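Side-chain contacts in hypothetical protein, IPT/TIG domain protein (Bacteroides ovatus, PDB 4HW6), which is of unknown function but, with an IPT/TIG domain joined to a six-bladed beta-propeller, probably helps to bind carbohydrate nutrients: residues K241-R246 and A250-Y255; Y298-N303 and G307-P312. All blocks are in the same frame, centred on the assembly; numbering follows the deposited sequence. Where two conformers were deposited one is given.

Interaction 1: residues K241-R246 and A250-Y255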
ATOM      1  N   LYS A 241      23.787  -2.636  -4.027  1.00 15.75           N
ATOM      2  CA  LYS A 241      24.025  -4.060  -3.888  1.00 16.31           C
ATOM      3  C   LYS A 241      22.746  -4.781  -3.575  1.00 16.64           C
ATOM      4  O   LYS A 241      21.844  -4.232  -2.935  1.00 14.56           O
ATOM      5  CB  LYS A 241      25.082  -4.341  -2.797  1.00 15.84           C
ATOM      6  CG  LYS A 241      26.465  -3.884  -3.225  1.00 18.01           C
ATOM      7  CD  LYS A 241      27.472  -3.694  -2.090  1.00 21.41           C
ATOM      8  CE  LYS A 241      27.490  -4.804  -1.081  1.00 23.02           C
ATOM      9  NZ  LYS A 241      28.722  -4.720  -0.209  1.00 20.41           N
ATOM     10  N   ILE A 242      22.683  -6.030  -4.033  1.00 14.21           N
ATOM     11  CA  ILE A 242      21.568  -6.914  -3.755  1.00 13.86           C
ATOM     12  C   ILE A 242      21.891  -7.793  -2.568  1.00 13.76           C
ATOM     13  O   ILE A 242      22.790  -8.625  -2.618  1.00 15.06           O
ATOM     14  CB  ILE A 242      21.198  -7.797  -4.971  1.00 14.90           C
ATOM     15  CG1 ILE A 242      20.859  -6.930  -6.182  1.00 15.32           C
ATOM     16  CG2 ILE A 242      20.023  -8.705  -4.637  1.00 13.82           C
ATOM     17  CD1 ILE A 242      20.867  -7.715  -7.495  1.00 16.51           C
ATOM     18  N   TYR A 243      21.188  -7.570  -1.472  1.00 13.05           N
ATOM     19  CA  TYR A 243      21.388  -8.329  -0.246  1.00 12.54           C
ATOM     20  C   TYR A 243      20.409  -9.479  -0.179  1.00 13.57           C
ATOM     21  O   TYR A 243      19.215  -9.307  -0.430  1.00 15.50           O
ATOM     22  CB  TYR A 243      21.273  -7.425   1.000  1.00 12.02           C
ATOM     23  CG  TYR A 243      22.395  -6.385   1.117  1.00 12.36           C
ATOM     24  CD1 TYR A 243      22.411  -5.234   0.309  1.00 13.32           C
ATOM     25  CD2 TYR A 243      23.429  -6.540   2.047  1.00 12.97           C
ATOM     26  CE1 TYR A 243      23.421  -4.281   0.420  1.00 14.19           C
ATOM     27  CE2 TYR A 243      24.460  -5.593   2.156  1.00 13.52           C
ATOM     28  CZ  TYR A 243      24.433  -4.456   1.347  1.00 14.12           C
ATOM     29  OH  TYR A 243      25.445  -3.518   1.442  1.00 14.52           O
ATOM     30  N   TYR A 244      20.916 -10.672   0.158  1.00 13.23           N
ATOM     31  CA  TYR A 244      20.085 -11.861   0.173  1.00 12.97           C
ATOM     32  C   TYR A 244      20.457 -12.850   1.264  1.00 13.39           C
ATOM     33  O   TYR A 244      21.502 -12.721   1.901  1.00 13.42           O
ATOM     34  CB  TYR A 244      20.086 -12.544  -1.191  1.00 14.04           C
ATOM     35  CG  TYR A 244      21.415 -13.114  -1.671  1.00 12.58           C
ATOM     36  CD1 TYR A 244      22.396 -12.302  -2.251  1.00 14.02           C
ATOM     37  CD2 TYR A 244      21.684 -14.475  -1.571  1.00 12.64           C
ATOM     38  CE1 TYR A 244      23.584 -12.841  -2.722  1.00 15.39           C
ATOM     39  CE2 TYR A 244      22.877 -15.015  -2.031  1.00 14.75           C
ATOM     40  CZ  TYR A 244      23.815 -14.205  -2.625  1.00 15.94           C
ATOM     41  OH  TYR A 244      25.014 -14.736  -3.074  1.00 17.03           O
ATOM     42  N   THR A 245      19.556 -13.815   1.491  1.00 14.02           N
ATOM     43  CA  THR A 245      19.823 -14.949   2.345  1.00 12.76           C
ATOM     44  C   THR A 245      19.632 -16.244   1.558  1.00 13.04           C
ATOM     45  O   THR A 245      18.934 -16.265   0.533  1.00 14.87           O
ATOM     46  CB  THR A 245      18.903 -15.001   3.604  1.00 14.17           C
ATOM     47  OG1 THR A 245      17.547 -15.263   3.216  1.00 14.63           O
ATOM     48  CG2 THR A 245      18.954 -13.707   4.403  1.00 13.25           C
ATOM     49  N   ARG A 246      20.311 -17.287   2.030  1.00 12.90           N
ATOM     50  CA  ARG A 246      20.188 -18.658   1.532  1.00 13.70           C
ATOM     51  C   ARG A 246      19.865 -19.616   2.672  1.00 13.77           C
ATOM     52  O   ARG A 246      20.443 -19.544   3.751  1.00 13.04           O
ATOM     53  CB  ARG A 246      21.510 -19.124   0.934  1.00 14.54           C
ATOM     54  CG  ARG A 246      21.933 -18.403  -0.334  1.00 13.80           C
ATOM     55  CD  ARG A 246      23.281 -18.907  -0.786  1.00 14.94           C
ATOM     56  NE  ARG A 246      24.302 -18.569   0.206  1.00 15.98           N
ATOM     57  CZ  ARG A 246      25.522 -19.083   0.298  1.00 18.62           C
ATOM     58  NH1 ARG A 246      25.953 -20.028  -0.533  1.00 19.20           N
ATOM     59  NH2 ARG A 246      26.330 -18.650   1.261  1.00 18.22           N
ATOM     60  N   ALA A 250      23.746 -19.214   7.712  1.00 13.61           N
ATOM     61  CA  ALA A 250      23.260 -18.214   8.698  1.00 14.60           C
ATOM     62  C   ALA A 250      24.002 -16.890   8.518  1.00 15.24           C
ATOM     63  O   ALA A 250      24.937 -16.586   9.273  1.00 15.21           O
ATOM     64  CB  ALA A 250      23.457 -18.728  10.123  1.00 15.83           C
HETATM   65  N   MSE A 251      23.541 -16.101   7.560  1.00 13.63           N
HETATM   66  CA  MSE A 251      24.234 -14.871   7.186  1.00 15.07           C
HETATM   67  C   MSE A 251      23.440 -14.095   6.168  1.00 14.05           C
HETATM   68  O   MSE A 251      22.461 -14.610   5.583  1.00 14.06           O
HETATM   69  CB  MSE A 251      25.630 -15.205   6.604  1.00 15.84           C
HETATM   70  CG  MSE A 251      25.577 -16.021   5.305  1.00 15.77           C
HETATM   71 SE   MSE A 251      27.281 -16.829   4.850  0.75 15.72          SE
HETATM   72  CE  MSE A 251      27.604 -17.881   6.447  1.00 18.60           C
ATOM     73  N   ILE A 252      23.832 -12.830   5.990  1.00 13.36           N
ATOM     74  CA  ILE A 252      23.390 -12.058   4.860  1.00 13.70           C
ATOM     75  C   ILE A 252      24.561 -11.998   3.873  1.00 14.12           C
ATOM     76  O   ILE A 252      25.696 -11.707   4.243  1.00 15.13           O
ATOM     77  CB  ILE A 252      22.985 -10.636   5.266  1.00 14.68           C
ATOM     78  CG1 ILE A 252      21.836 -10.702   6.270  1.00 15.81           C
ATOM     79  CG2 ILE A 252      22.611  -9.789   4.038  1.00 15.63           C
ATOM     80  CD1 ILE A 252      21.539  -9.361   6.925  1.00 16.87           C
ATOM     81  N   SER A 253      24.231 -12.249   2.609  1.00 13.12           N
ATOM     82  CA  SER A 253      25.162 -12.191   1.511  1.00 14.28           C
ATOM     83  C   SER A 253      24.800 -11.009   0.623  1.00 13.43           C
ATOM     84  O   SER A 253      23.687 -10.450   0.733  1.00 12.55           O
ATOM     85  CB  SER A 253      25.087 -13.492   0.682  1.00 15.61           C
ATOM     86  OG  SER A 253      25.348 -14.661   1.479  1.00 15.35           O
ATOM     87  N   SER A 254      25.681 -10.664  -0.307  1.00 14.44           N
ATOM     88  CA  SER A 254      25.328  -9.690  -1.337  1.00 14.03           C
ATOM     89  C   SER A 254      25.968  -9.966  -2.678  1.00 16.13           C
ATOM     90  O   SER A 254      27.025 -10.609  -2.774  1.00 15.08           O
ATOM     91  CB  SER A 254      25.726  -8.262  -0.933  1.00 15.02           C
ATOM     92  OG  SER A 254      27.131  -8.105  -0.931  1.00 16.38           O
ATOM     93  N   TYR A 255      25.319  -9.410  -3.700  1.00 14.49           N
ATOM     94  CA  TYR A 255      25.818  -9.346  -5.049  1.00 15.69           C
ATOM     95  C   TYR A 255      25.732  -7.904  -5.537  1.00 17.15           C
ATOM     96  O   TYR A 255      24.681  -7.251  -5.421  1.00 15.30           O
ATOM     97  CB  TYR A 255      25.012 -10.288  -5.977  1.00 17.04           C
ATOM     98  CG  TYR A 255      25.397 -10.127  -7.430  1.00 18.75           C
ATOM     99  CD1 TYR A 255      26.500 -10.775  -7.953  1.00 21.37           C
ATOM    100  CD2 TYR A 255      24.679  -9.300  -8.267  1.00 20.90           C
ATOM    101  CE1 TYR A 255      26.870 -10.612  -9.280  1.00 22.16           C
ATOM    102  CE2 TYR A 255      25.020  -9.145  -9.594  1.00 20.34           C
ATOM    103  CZ  TYR A 255      26.116  -9.802 -10.107  1.00 21.05           C
ATOM    104  OH  TYR A 255      26.468  -9.623 -11.440  1.00 25.59           O
TER
HETATM  105  O   HOH W   1      27.297 -13.491  -2.150  1.00 21.30           O
HETATM  106  O   HOH W   2      22.106 -16.860   4.228  1.00 13.01           O
HETATM  107  O   HOH W   3      24.100 -16.803   2.270  1.00 18.22           O
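Tyr243 and Ile252 meet on one face of a beta hairpin, where CG2 of Ile252 comes to the edge of the tyrosine ring, near its plane and 3.9 Å from CD2. CB of Ser254, the directly opposite residue in a non-hydrogen-bonded antiparallel pair, lies over a face of the same ring as a CH-pi contact. The other side of the sheet repeats the pattern with Tyr244 and Ser253: CB of Ser253 stands 3.8 Å from the centroid of the Tyr244 ring. With CG of Tyr244 held between the backbone N and the carbonyl carbon (chi1 65°), the ring lies back across the partner strand. Beside it, CD1 of Ile242 reaches the edge of the Tyr255 ring, 4.2 Å from CD2.

Four backbone bonds join the hydrogen-bonded pairs Ile242–Tyr255 and Tyr244–Ser253. Farther out, water takes over. Tyr244 OH shares a water at 2.8 Å, which donates to the carbonyl oxygen of Ser254. A second water lies in the guanidinium plane of Arg246, accepts from NE at 2.7 Å and donates to Ser253 OG at 2.6 Å. Ser253 OG is also hydrogen-bonded to the backbone O of Glu264, and Arg246 NH2 forms a salt bridge with the carboxylate of the same residue, while Lys241 NZ and Ser254 OG converge on the carboxylate of Glu266.

The hairpin forms the middle of its sheet, strand 234-235 pairing with 242-244, and strands 262-263 and 265-268 with 251-255. Toward the adjoining sheets, Ile242 and Tyr255 pack on Leu224 of strand 221-226, and Tyr243 meets Trp280 of strand 276-280 edge-to-face.

Interaction 2: residues Y298-N303 and G307-P312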
ATOM      1  N   TYR A 298      14.060  -8.135  13.045  1.00 11.48           N
ATOM      2  CA  TYR A 298      15.337  -7.615  13.497  1.00 11.99           C
ATOM      3  C   TYR A 298      15.712  -6.413  12.650  1.00 12.68           C
ATOM      4  O   TYR A 298      15.164  -6.197  11.549  1.00 13.52           O
ATOM      5  CB  TYR A 298      16.441  -8.665  13.304  1.00 13.85           C
ATOM      6  CG  TYR A 298      16.545  -9.797  14.295  1.00 13.12           C
ATOM      7  CD1 TYR A 298      15.461 -10.604  14.601  1.00 13.09           C
ATOM      8  CD2 TYR A 298      17.778 -10.121  14.867  1.00 13.74           C
ATOM      9  CE1 TYR A 298      15.588 -11.691  15.469  1.00 13.15           C
ATOM     10  CE2 TYR A 298      17.902 -11.191  15.743  1.00 14.15           C
ATOM     11  CZ  TYR A 298      16.793 -11.977  16.039  1.00 13.39           C
ATOM     12  OH  TYR A 298      16.942 -13.068  16.897  1.00 14.67           O
ATOM     13  N   ARG A 299      16.676  -5.645  13.160  1.00 13.18           N
ATOM     14  CA  ARG A 299      17.279  -4.549  12.399  0.50 12.82           C
ATOM     15  C   ARG A 299      18.775  -4.803  12.204  1.00 13.39           C
ATOM     16  O   ARG A 299      19.475  -5.233  13.132  1.00 14.32           O
ATOM     17  CB  ARG A 299      17.048  -3.214  13.124  0.50 13.43           C
ATOM     18  CG  ARG A 299      17.909  -2.053  12.624  0.50 13.55           C
ATOM     19  CD  ARG A 299      17.340  -0.708  13.014  0.50 14.10           C
ATOM     20  NE  ARG A 299      18.350   0.337  13.074  0.50 14.56           N
ATOM     21  CZ  ARG A 299      18.098   1.599  13.422  0.50 15.77           C
ATOM     22  NH1 ARG A 299      16.868   1.961  13.730  0.50 16.03           N
ATOM     23  NH2 ARG A 299      19.073   2.498  13.473  0.50 15.94           N
ATOM     24  N   VAL A 300      19.270  -4.485  11.010  1.00 13.74           N
ATOM     25  CA  VAL A 300      20.703  -4.548  10.701  1.00 13.75           C
ATOM     26  C   VAL A 300      21.159  -3.161  10.230  1.00 14.48           C
ATOM     27  O   VAL A 300      20.629  -2.599   9.269  1.00 15.00           O
ATOM     28  CB  VAL A 300      21.034  -5.667   9.700  1.00 12.79           C
ATOM     29  CG1 VAL A 300      20.230  -5.530   8.403  1.00 13.21           C
ATOM     30  CG2 VAL A 300      22.543  -5.694   9.461  1.00 13.42           C
ATOM     31  N   ASP A 301      22.091  -2.573  10.957  1.00 15.12           N
ATOM     32  CA  ASP A 301      22.600  -1.253  10.640  1.00 17.12           C
ATOM     33  C   ASP A 301      23.660  -1.306   9.546  1.00 17.82           C
ATOM     34  O   ASP A 301      24.409  -2.282   9.441  1.00 18.44           O
ATOM     35  CB  ASP A 301      23.200  -0.601  11.892  1.00 18.27           C
ATOM     36  CG  ASP A 301      22.141  -0.215  12.939  1.00 24.75           C
ATOM     37  OD1 ASP A 301      21.053   0.230  12.568  1.00 23.99           O
ATOM     38  OD2 ASP A 301      22.416  -0.341  14.142  1.00 31.08           O
ATOM     39  N   TYR A 302      23.705  -0.240   8.750  1.00 16.97           N
ATOM     40  CA  TYR A 302      24.683  -0.061   7.673  1.00 17.02           C
ATOM     41  C   TYR A 302      25.640   1.054   8.041  1.00 17.35           C
ATOM     42  O   TYR A 302      25.210   2.167   8.353  1.00 19.23           O
ATOM     43  CB  TYR A 302      23.961   0.228   6.345  1.00 16.17           C
ATOM     44  CG  TYR A 302      24.873   0.472   5.180  1.00 17.52           C
ATOM     45  CD1 TYR A 302      25.537  -0.580   4.563  1.00 17.47           C
ATOM     46  CD2 TYR A 302      25.061   1.748   4.675  1.00 17.57           C
ATOM     47  CE1 TYR A 302      26.376  -0.366   3.501  1.00 17.59           C
ATOM     48  CE2 TYR A 302      25.895   1.978   3.600  1.00 19.18           C
ATOM     49  CZ  TYR A 302      26.550   0.913   3.007  1.00 19.30           C
ATOM     50  OH  TYR A 302      27.380   1.166   1.942  1.00 18.54           O
ATOM     51  N   ASN A 303      26.941   0.749   8.037  1.00 17.95           N
ATOM     52  CA  ASN A 303      27.965   1.748   8.300  1.00 19.65           C
ATOM     53  C   ASN A 303      28.405   2.312   6.968  1.00 21.95           C
ATOM     54  O   ASN A 303      29.020   1.604   6.168  1.00 22.03           O
ATOM     55  CB  ASN A 303      29.161   1.124   9.031  1.00 22.71           C
ATOM     56  CG  ASN A 303      30.272   2.133   9.331  1.00 25.06           C
ATOM     57  OD1 ASN A 303      30.647   2.965   8.492  1.00 25.02           O
ATOM     58  ND2 ASN A 303      30.808   2.057  10.540  1.00 28.46           N
ATOM     59  N   GLY A 307      31.054   0.595   4.803  1.00 20.80           N
ATOM     60  CA  GLY A 307      30.200  -0.159   3.901  1.00 21.41           C
ATOM     61  C   GLY A 307      29.774  -1.503   4.494  1.00 21.79           C
ATOM     62  O   GLY A 307      29.268  -2.352   3.780  1.00 23.47           O
ATOM     63  N   LYS A 308      30.003  -1.702   5.782  1.00 19.64           N
ATOM     64  CA  LYS A 308      29.724  -2.977   6.426  1.00 21.59           C
ATOM     65  C   LYS A 308      28.463  -2.973   7.251  1.00 20.63           C
ATOM     66  O   LYS A 308      28.041  -1.934   7.777  1.00 20.74           O
ATOM     67  CB  LYS A 308      30.911  -3.406   7.294  1.00 23.81           C
ATOM     68  CG  LYS A 308      32.145  -3.723   6.441  1.00 28.90           C
ATOM     69  CD  LYS A 308      33.230  -4.411   7.244  1.00 37.96           C
ATOM     70  CE  LYS A 308      34.411  -4.762   6.345  1.00 46.10           C
ATOM     71  NZ  LYS A 308      35.596  -5.217   7.130  1.00 51.38           N
ATOM     72  N   LEU A 309      27.883  -4.169   7.382  1.00 17.10           N
ATOM     73  CA  LEU A 309      26.730  -4.400   8.245  1.00 17.34           C
ATOM     74  C   LEU A 309      27.124  -4.702   9.683  1.00 18.23           C
ATOM     75  O   LEU A 309      28.090  -5.415   9.939  1.00 19.96           O
ATOM     76  CB  LEU A 309      25.878  -5.555   7.697  1.00 15.95           C
ATOM     77  CG  LEU A 309      25.346  -5.460   6.266  1.00 15.96           C
ATOM     78  CD1 LEU A 309      24.428  -6.636   5.916  1.00 13.68           C
ATOM     79  CD2 LEU A 309      24.572  -4.156   6.093  1.00 16.54           C
ATOM     80  N   ALA A 310      26.360  -4.175  10.626  1.00 17.96           N
ATOM     81  CA  ALA A 310      26.534  -4.491  12.029  1.00 17.84           C
ATOM     82  C   ALA A 310      25.786  -5.772  12.400  1.00 17.44           C
ATOM     83  O   ALA A 310      24.962  -6.297  11.627  1.00 17.59           O
ATOM     84  CB  ALA A 310      26.076  -3.329  12.904  1.00 20.97           C
ATOM     85  N   VAL A 311      26.064  -6.262  13.608  1.00 18.44           N
ATOM     86  CA  VAL A 311      25.364  -7.420  14.140  1.00 17.72           C
ATOM     87  C   VAL A 311      23.869  -7.086  14.191  1.00 17.03           C
ATOM     88  O   VAL A 311      23.487  -6.050  14.768  1.00 16.14           O
ATOM     89  CB  VAL A 311      25.872  -7.788  15.550  1.00 21.87           C
ATOM     90  CG1 VAL A 311      24.980  -8.854  16.159  1.00 21.82           C
ATOM     91  CG2 VAL A 311      27.327  -8.276  15.478  1.00 23.56           C
ATOM     92  N   PRO A 312      23.022  -7.922  13.563  1.00 15.83           N
ATOM     93  CA  PRO A 312      21.571  -7.656  13.667  1.00 14.71           C
ATOM     94  C   PRO A 312      21.058  -7.825  15.068  1.00 15.05           C
ATOM     95  O   PRO A 312      21.577  -8.656  15.830  1.00 15.50           O
ATOM     96  CB  PRO A 312      20.939  -8.724  12.784  1.00 14.85           C
ATOM     97  CG  PRO A 312      22.037  -9.109  11.837  1.00 15.89           C
ATOM     98  CD  PRO A 312      23.295  -9.047  12.661  1.00 15.96           C
TER
HETATM   99  O   HOH W   4      22.514  -3.829  13.565  1.00 18.87           O
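Leu309 packs against Val300 and Tyr302 across a tight turn that carries a G1 beta bulge, with Gly307 and Lys308 both facing Asn303. The leucine illustrates how one branched side chain can serve two neighbours. Its CB touches CG2 of Val300 at 3.8 Å, and beyond the branch point CD1 stays near that same methyl while CD2 turns the other way, toward Asp301 O and to the edge of the Tyr302 ring, 4.0 Å from CD1 of the tyrosine.

Tyr302 extends along the turn because its CG is anti to the backbone N (chi1 178°). CE1 of the ring lies 3.5 Å from the carbonyl oxygen of Gly307, and the phenol oxygen OH comes to 3.7 Å from CA of Gly307 before accepting a hydrogen bond from Asn239 ND2. A leucine here, ending short of CE1 and the hydroxyl, would probably leave Asn239 ND2 without this acceptor and open a gap beside Gly307.

The bulge is held by the backbone. Asn303 N donates to Lys308 O in a nearly straight bond, whereas Gly307 N reaches Asn303 O at 2.6 Å with a more bent N-H...O angle of 131°; Gly307 itself has a positive phi (76°), which favours glycine. One step back, Ala310 N donates to Asp301 O.

Past Ala310 the register skips Val311, and Pro312 comes in close beside Val300; packing and a CA-H...O contact from Pro312 CA to Arg299 O take the place of N-H...O bonds. CG of Pro312 rests 4.2 Å from CB of Val300, and CB of the proline meets the Tyr298 side chain at CD2; Tyr298 OH bonds to Asp270. Between the backbones a water accepts from Asp301 N at 2.9 Å and donates to Val311 O at 2.7 Å.

Interaction 1 closes before interaction 2 opens along the chain, and the two belong to successive antiparallel sheets, consistent with neighbouring blades of the propeller. Their centres are 12 Å apart, on the same side of the chain's centre and each about 26 Å from it. They touch directly: Tyr243 OH lies 3.9 Å from Tyr302 CE1, and CD1 of Leu309 reaches both the Tyr243 ring and the CG2 methyl of Ile252. Asn239 ties them further, its ND2 bonding to the hydroxyls of Tyr243 and Tyr302, and Trp280 packs against residues of both. Two local hairpin-like turns thus help build a shared boundary between one sheet and the next.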